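Local coordinates for protein phosphoglycerol transferase GacH (Streptococcus pyogenes MGAS5005, PDB 6DGM) that probably transfers glycerol phosphate onto a streptococcal rhamnose polysaccharide through this metal-dependent catalytic domain of the alkaline phosphatase clan, the soluble part of a longer membrane protein, at residues M92-Q95 against T96-L100; R148-V151 against Y152-G156; L179-D182 against K183-Y186. All coordinates share one frame; numbering follows the deposited sequence.

Interaction 1. Residues M92-Q95 against T96-L100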
loop_
_atom_site.group_PDB
_atom_site.type_symbol
_atom_site.label_atom_id
_atom_site.label_comp_id
_atom_site.label_asym_id
_atom_site.label_seq_id
_atom_site.Cartn_x
_atom_site.Cartn_y
_atom_site.Cartn_z
ATOM N N MET A 92 -6.137 -4.115 -0.138
ATOM C CA MET A 92 -4.957 -3.380 -0.591
ATOM C C MET A 92 -3.811 -3.562 0.396
ATOM O O MET A 92 -2.655 -3.782 0.003
ATOM C CB MET A 92 -5.300 -1.906 -0.796
ATOM C CG MET A 92 -5.712 -1.568 -2.245
ATOM S SD MET A 92 -7.076 -2.522 -2.922
ATOM C CE MET A 92 -8.455 -1.851 -1.997
ATOM N N GLU A 93 -4.130 -3.530 1.687
ATOM C CA GLU A 93 -3.136 -3.720 2.733
ATOM C C GLU A 93 -2.400 -5.046 2.573
ATOM O O GLU A 93 -1.162 -5.087 2.581
ATOM C CB GLU A 93 -3.872 -3.672 4.067
ATOM C CG GLU A 93 -3.000 -3.598 5.314
ATOM C CD GLU A 93 -3.862 -3.743 6.550
ATOM O OE1 GLU A 93 -5.021 -3.284 6.504
ATOM O OE2 GLU A 93 -3.407 -4.356 7.540
ATOM N N PHE A 94 -3.147 -6.144 2.421
ATOM C CA PHE A 94 -2.549 -7.461 2.210
ATOM C C PHE A 94 -1.585 -7.449 1.030
ATOM O O PHE A 94 -0.487 -8.019 1.091
ATOM C CB PHE A 94 -3.669 -8.481 1.942
ATOM C CG PHE A 94 -3.187 -9.839 1.492
ATOM C CD1 PHE A 94 -2.895 -10.090 0.151
ATOM C CD2 PHE A 94 -3.064 -10.878 2.396
ATOM C CE1 PHE A 94 -2.473 -11.352 -0.283
ATOM C CE2 PHE A 94 -2.650 -12.154 1.973
ATOM C CZ PHE A 94 -2.334 -12.382 0.637
ATOM N N GLN A 95 -1.987 -6.809 -0.060
ATOM C CA GLN A 95 -1.157 -6.790 -1.258
ATOM C C GLN A 95 0.127 -5.999 -1.034
ATOM O O GLN A 95 1.200 -6.389 -1.533
ATOM C CB GLN A 95 -1.963 -6.214 -2.419
ATOM C CG GLN A 95 -3.119 -7.102 -2.843
ATOM C CD GLN A 95 -3.920 -6.492 -3.927
ATOM O OE1 GLN A 95 -3.582 -6.625 -5.096
ATOM N NE2 GLN A 95 -4.985 -5.783 -3.560
ATOM N N THR A 96 0.066 -4.903 -0.267
ATOM C CA THR A 96 1.315 -4.189 0.001
ATOM C C THR A 96 2.287 -5.066 0.786
ATOM O O THR A 96 3.500 -5.057 0.527
ATOM C CB THR A 96 1.082 -2.868 0.747
ATOM O OG1 THR A 96 0.725 -3.104 2.120
ATOM C CG2 THR A 96 0.023 -2.017 0.058
ATOM N N LEU A 97 1.786 -5.825 1.747
ATOM C CA LEU A 97 2.686 -6.573 2.611
ATOM C C LEU A 97 3.257 -7.806 1.918
ATOM O O LEU A 97 4.459 -8.078 2.045
ATOM C CB LEU A 97 1.963 -6.995 3.879
ATOM C CG LEU A 97 1.503 -5.881 4.820
ATOM C CD1 LEU A 97 0.763 -6.498 5.975
ATOM C CD2 LEU A 97 2.688 -5.045 5.305
ATOM N N THR A 98 2.422 -8.562 1.208
ATOM C CA THR A 98 2.857 -9.808 0.591
ATOM C C THR A 98 3.374 -9.632 -0.830
ATOM O O THR A 98 4.176 -10.455 -1.298
ATOM C CB THR A 98 1.696 -10.814 0.517
ATOM O OG1 THR A 98 0.668 -10.319 -0.350
ATOM C CG2 THR A 98 1.114 -11.097 1.904
ATOM N N SER A 99 2.890 -8.601 -1.529
ATOM C CA SER A 99 3.130 -8.375 -2.951
ATOM C C SER A 99 2.431 -9.390 -3.849
ATOM O O SER A 99 2.763 -9.506 -5.025
ATOM C CB SER A 99 4.626 -8.310 -3.291
ATOM O OG SER A 99 5.286 -7.293 -2.546
ATOM N N LEU A 100 1.479 -10.147 -3.325
ATOM C CA LEU A 100 0.713 -11.072 -4.152
ATOM C C LEU A 100 -0.548 -10.367 -4.657
ATOM O O LEU A 100 -1.366 -9.927 -3.832
ATOM C CB LEU A 100 0.329 -12.295 -3.333
ATOM C CG LEU A 100 1.512 -13.126 -2.806
ATOM C CD1 LEU A 100 1.041 -14.234 -1.889
ATOM C CD2 LEU A 100 2.349 -13.698 -3.962
#

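Interaction 2. Residues R148-V151 against Y152-G156. With 1GP (sn-glycerol-1-phosphate), chain D.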
loop_
_atom_site.group_PDB
_atom_site.type_symbol
_atom_site.label_atom_id
_atom_site.label_comp_id
_atom_site.label_asym_id
_atom_site.label_seq_id
_atom_site.Cartn_x
_atom_site.Cartn_y
_atom_site.Cartn_z
ATOM N N ARG A 148 -7.316 -8.166 11.488
ATOM C CA ARG A 148 -5.957 -7.634 11.509
ATOM C C ARG A 148 -5.136 -8.141 12.696
ATOM O O ARG A 148 -3.929 -8.380 12.565
ATOM C CB ARG A 148 -5.958 -6.113 11.480
ATOM C CG ARG A 148 -6.380 -5.524 10.146
ATOM C CD ARG A 148 -6.001 -4.077 10.082
ATOM N NE ARG A 148 -6.420 -3.440 8.839
ATOM C CZ ARG A 148 -7.563 -2.783 8.656
ATOM N NH1 ARG A 148 -8.473 -2.661 9.629
ATOM N NH2 ARG A 148 -7.807 -2.267 7.468
ATOM N N LYS A 149 -5.758 -8.299 13.869
ATOM C CA LYS A 149 -4.988 -8.695 15.039
ATOM C C LYS A 149 -4.363 -10.066 14.822
ATOM O O LYS A 149 -3.197 -10.295 15.167
ATOM C CB LYS A 149 -5.885 -8.710 16.271
ATOM C CG LYS A 149 -5.163 -8.952 17.581
ATOM C CD LYS A 149 -6.158 -9.131 18.711
ATOM C CE LYS A 149 -5.491 -9.454 20.035
ATOM N NZ LYS A 149 -4.815 -8.271 20.593
ATOM N N THR A 150 -5.135 -10.991 14.255
ATOM C CA THR A 150 -4.623 -12.318 13.947
ATOM C C THR A 150 -3.505 -12.248 12.923
ATOM O O THR A 150 -2.479 -12.926 13.061
ATOM C CB THR A 150 -5.776 -13.158 13.407
ATOM O OG1 THR A 150 -6.755 -13.291 14.434
ATOM C CG2 THR A 150 -5.281 -14.515 12.981
ATOM N N VAL A 151 -3.677 -11.417 11.896
ATOM C CA VAL A 151 -2.668 -11.302 10.850
ATOM C C VAL A 151 -1.360 -10.771 11.433
ATOM O O VAL A 151 -0.294 -11.364 11.249
ATOM C CB VAL A 151 -3.171 -10.389 9.724
ATOM C CG1 VAL A 151 -2.066 -10.074 8.737
ATOM C CG2 VAL A 151 -4.346 -11.024 9.019
ATOM N N TYR A 152 -1.423 -9.631 12.131
ATOM C CA TYR A 152 -0.193 -9.037 12.639
ATOM C C TYR A 152 0.444 -9.886 13.727
ATOM O O TYR A 152 1.669 -9.906 13.833
ATOM C CB TYR A 152 -0.407 -7.572 13.061
ATOM C CG TYR A 152 -0.577 -6.691 11.844
ATOM C CD1 TYR A 152 0.498 -6.442 10.993
ATOM C CD2 TYR A 152 -1.815 -6.141 11.520
ATOM C CE1 TYR A 152 0.348 -5.654 9.870
ATOM C CE2 TYR A 152 -1.973 -5.366 10.387
ATOM C CZ TYR A 152 -0.877 -5.135 9.558
ATOM O OH TYR A 152 -0.982 -4.376 8.421
ATOM N N SER A 153 -0.354 -10.592 14.527
ATOM C CA SER A 153 0.191 -11.543 15.488
ATOM C C SER A 153 0.946 -12.666 14.785
ATOM O O SER A 153 2.059 -13.030 15.181
ATOM C CB SER A 153 -0.931 -12.095 16.364
ATOM O OG SER A 153 -0.423 -13.093 17.238
ATOM N N ASN A 154 0.359 -13.225 13.730
ATOM C CA ASN A 154 1.038 -14.308 13.025
ATOM C C ASN A 154 2.238 -13.826 12.232
ATOM O O ASN A 154 3.130 -14.634 11.939
ATOM C CB ASN A 154 0.057 -15.045 12.139
ATOM C CG ASN A 154 -0.752 -16.047 12.909
ATOM O OD1 ASN A 154 -0.200 -16.913 13.595
ATOM N ND2 ASN A 154 -2.054 -15.924 12.841
ATOM N N LEU A 155 2.279 -12.542 11.887
ATOM C CA LEU A 155 3.458 -11.925 11.295
ATOM C C LEU A 155 4.464 -11.493 12.350
ATOM O O LEU A 155 5.465 -10.868 12.007
ATOM C CB LEU A 155 3.068 -10.731 10.425
ATOM C CG LEU A 155 2.309 -11.065 9.137
ATOM C CD1 LEU A 155 1.951 -9.814 8.362
ATOM C CD2 LEU A 155 3.110 -12.039 8.272
ATOM N N GLY A 156 4.227 -11.820 13.618
ATOM C CA GLY A 156 5.223 -11.594 14.647
ATOM C C GLY A 156 5.417 -10.151 15.043
ATOM O O GLY A 156 6.525 -9.777 15.478
HETATM C C3 1GP D . -11.763 -0.058 9.486
HETATM O O3 1GP D . -9.958 -0.311 7.865
HETATM C C2 1GP D . -11.367 -0.516 8.099
HETATM O O2 1GP D . -11.227 -0.886 10.516
HETATM C C1 1GP D . -12.178 0.210 7.037
HETATM O O1P 1GP D . -12.030 -0.433 5.767
HETATM O O2P 1GP D . -12.603 1.370 3.898
HETATM O O3P 1GP D . -12.979 -1.220 3.627
HETATM O O4P 1GP D . -14.434 0.154 5.198
HETATM P P 1GP D . -13.018 0.010 4.560
#

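Interaction 3. Residues L179-D182 against K183-Y186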
loop_
_atom_site.group_PDB
_atom_site.type_symbol
_atom_site.label_atom_id
_atom_site.label_comp_id
_atom_site.label_asym_id
_atom_site.label_seq_id
_atom_site.Cartn_x
_atom_site.Cartn_y
_atom_site.Cartn_z
ATOM N N LEU A 179 -13.829 11.097 13.221
ATOM C CA LEU A 179 -12.947 9.977 13.533
ATOM C C LEU A 179 -11.557 10.484 13.910
ATOM O O LEU A 179 -11.268 11.683 13.852
ATOM C CB LEU A 179 -12.921 8.996 12.355
ATOM C CG LEU A 179 -14.308 8.492 11.928
ATOM C CD1 LEU A 179 -14.249 7.834 10.577
ATOM C CD2 LEU A 179 -14.861 7.527 12.972
ATOM N N THR A 180 -10.694 9.545 14.292
ATOM C CA THR A 180 -9.372 9.888 14.801
ATOM C C THR A 180 -8.568 10.621 13.734
ATOM O O THR A 180 -8.473 10.174 12.588
ATOM C CB THR A 180 -8.603 8.626 15.184
ATOM O OG1 THR A 180 -9.261 7.913 16.230
ATOM C CG2 THR A 180 -7.208 8.978 15.667
ATOM N N SER A 181 -7.968 11.744 14.120
ATOM C CA SER A 181 -7.255 12.550 13.139
ATOM C C SER A 181 -5.986 11.863 12.622
ATOM O O SER A 181 -5.324 11.084 13.321
ATOM C CB SER A 181 -6.840 13.891 13.744
ATOM O OG SER A 181 -5.887 13.728 14.781
ATOM N N ASP A 182 -5.624 12.214 11.389
ATOM C CA ASP A 182 -4.324 11.804 10.861
ATOM C C ASP A 182 -3.185 12.415 11.676
ATOM O O ASP A 182 -2.145 11.779 11.849
ATOM C CB ASP A 182 -4.195 12.196 9.388
ATOM C CG ASP A 182 -5.045 11.341 8.470
ATOM O OD1 ASP A 182 -5.618 10.323 8.907
ATOM O OD2 ASP A 182 -5.127 11.689 7.277
ATOM N N LYS A 183 -3.374 13.631 12.211
ATOM C CA LYS A 183 -2.351 14.207 13.085
ATOM C C LYS A 183 -2.047 13.268 14.248
ATOM O O LYS A 183 -0.878 13.041 14.585
ATOM C CB LYS A 183 -2.801 15.574 13.598
ATOM C CG LYS A 183 -1.843 16.242 14.575
ATOM C CD LYS A 183 -2.392 17.612 14.960
ATOM C CE LYS A 183 -1.447 18.346 15.880
ATOM N NZ LYS A 183 -1.967 19.725 16.167
ATOM N N THR A 184 -3.091 12.714 14.879
ATOM C CA THR A 184 -2.881 11.763 15.962
ATOM C C THR A 184 -2.046 10.586 15.483
ATOM O O THR A 184 -1.083 10.176 16.150
ATOM C CB THR A 184 -4.215 11.262 16.500
ATOM O OG1 THR A 184 -4.922 12.340 17.125
ATOM C CG2 THR A 184 -4.011 10.168 17.528
ATOM N N VAL A 185 -2.415 10.017 14.328
ATOM C CA VAL A 185 -1.672 8.866 13.812
ATOM C C VAL A 185 -0.209 9.235 13.571
ATOM O O VAL A 185 0.719 8.538 14.022
ATOM C CB VAL A 185 -2.348 8.324 12.543
ATOM C CG1 VAL A 185 -1.504 7.238 11.917
ATOM C CG2 VAL A 185 -3.744 7.793 12.889
ATOM N N TYR A 186 0.023 10.343 12.858
ATOM C CA TYR A 186 1.387 10.736 12.519
ATOM C C TYR A 186 2.218 10.981 13.771
ATOM O O TYR A 186 3.381 10.565 13.842
ATOM C CB TYR A 186 1.355 11.993 11.652
ATOM C CG TYR A 186 0.788 11.825 10.255
ATOM C CD1 TYR A 186 0.919 10.635 9.565
ATOM C CD2 TYR A 186 0.131 12.868 9.625
ATOM C CE1 TYR A 186 0.408 10.493 8.292
ATOM C CE2 TYR A 186 -0.369 12.737 8.360
ATOM C CZ TYR A 186 -0.221 11.543 7.693
ATOM O OH TYR A 186 -0.715 11.414 6.417
HETATM O O HOH W 1 -3.211 10.050 5.946
#

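Interaction 1. Residues M92-Q95 against T96-L100
Phe94 and Thr98 meet one turn apart at the C-terminal end of helix 89-98, the buried helix that begins at the manganese ligand Thr89 in this sulfatase-family domain. The ring reaches Thr98 because CG stands anti to the backbone N (chi1 171°), which sends the phenyl group outward, leaning toward the C-terminal end. The methyl CG2 of Thr98 sits over one face, 4.0 Å from the centroid of the Phe94 ring, a CH-pi contact offset toward the rim. CE1 of Phe94 also packs against CB of Leu100 at 4.2 Å. Beyond this helix the ring leans on Leu112 and Tyr113 of helix 112-115.

Gln95 takes the neighbouring side of the helix. Its CG lies 3.5 Å from Leu100 O, while its amide is held beyond the segment: NE2 by Asp83 and the carbonyl of Asn91, OE1 by the backbone N of Phe102. Thr96 turns its hydroxyl back on the preceding turn, where OG1 donates to Glu93 O at 2.8 Å. That carbonyl also accepts from Leu97 N, so two donors grip it.

Phe94 O likewise accepts two hydrogen bonds. Thr98 N approaches it almost straight, with an N-H...O angle of 168°, and Thr98 OG1 donates from above the carbonyl plane at 2.9 Å. Ser99, with positive phi, is the first residue beyond the helix, and Thr98 OG1 closes an ST turn by accepting from Leu100 N at 3.1 Å.

Interaction 2. Residues R148-V151 against Y152-G156
Val151 and Leu155 run alongside each other with their ends heading in one direction on the inner side of helix 148-154, the crossover helix of a beta-alpha-beta unit between strands 135-139 and 159-162. Their methyls CG1 of Val151 and CD1 of Leu155 come within 4.0 Å, and both side chains also rest on Phe117. Tyr152 completes the packed part. Its CD2 lies 3.3 Å from Arg148 O, the carbonyl to which Tyr152 N donates an almost straight bond (178°), while CB of Arg148 is 4.1 Å from the same ring atom. Phe157 and Phe160 pack edge-to-face with this ring.

The outer side is looser. Thr150 and Asn154 are neighbours in solvent, CG2 of Thr150 3.5 Å from ND2 of Asn154, and Ser153 is exposed beside them. Gly156, with positive phi, ends the helix in a Schellman motif, Phe157 N bonding Tyr152 O and Gly156 N bonding Ser153 O.

At the other end Arg148 stretches from CG to NE into the ligand pocket. NH2 gives sn-glycerol-1-phosphate O3 a bond of 2.9 Å near the guanidinium plane, and NH1 adds weak bonds to O3 and O2. NE is salt-bridged to Glu93, which also bonds Tyr152 OH. Arg148 thus meets the glycerol hydroxyls rather than the phosphate, and the salt bridge probably fixes the guanidinium in the orientation in which it meets them.

Interaction 3. Residues L179-D182 against K183-Y186
The N-terminus of helix 182-192 is formed here, with Ser181 as its N-cap residue, directly after the short, weakly bonded strand 179-180. Two hydroxyls meet at this position. Ser181 OG and Thr184 OG1 are hydrogen-bonded at 2.9 Å, either being a possible donor, across the first turn. For Ser181 this follows from chi1 of 66°, which sets OG between its backbone N and carbonyl carbon and swings it over the start of the helix, 3.0 Å from Thr184 N. Both hydroxyls have a second partner in Glu174: its carbonyl oxygen bonds Ser181 OG, and its backbone N bonds Thr184 OG1. The pair therefore ties the helix start to Glu174, earlier in the same chain.

Thr180 adds an apolar touch on the same flank. Its side chain and that of Thr184 cross at about a right angle, with Thr180 CG2 3.9 Å from Thr184 CB.

The first helical bonds run from Val185 N to Ser181 O, at 3.3 Å, and from Tyr186 N to Asp182 O, shorter at 2.8 Å and nearly straight (173°). Asp182 and Tyr186 stand one turn apart, with CB of Asp182 4.0 Å from CE2 of the Tyr186 ring. Their polar ends are joined by a water, which lies 2.9 Å from Tyr186 OH and donates a weak bond to Asp182 OD2.

Asp182 OD2 also bonds Thr245 OG1, Tyr186 OH bonds Thr249 OG1, and the Tyr186 ring stacks with Phe252. Since all three partners belong to helix 229-257, this face of the first turn is fastened to that long helix, whereas Thr180 on the strand side touches the loop residues Pro140 and Leu163.

In the fold
Interactions 1 and 2 share one polar junction, although their centres are 14 Å apart: Glu93 OE1 of helix 89-98 lies 2.7 Å from Arg148 NE in a salt bridge, and Glu93 OE2 lies 2.6 Å from Tyr152 OH, a probable hydrogen bond. Leu97 CD1 packs beside it, 3.7 Å from Tyr152 OH. Glu93 is thus a second-shell residue, its side chain about 6 Å from the bound sn-glycerol-1-phosphate, probably orienting an arginine that contacts the ligand. Interaction 3 stands apart, its nearest atoms about 12 Å from either of the others. Its Thr180 side chain is about 11 Å from the ligand and its Asp182 side chain about 11 Å from the manganese ion.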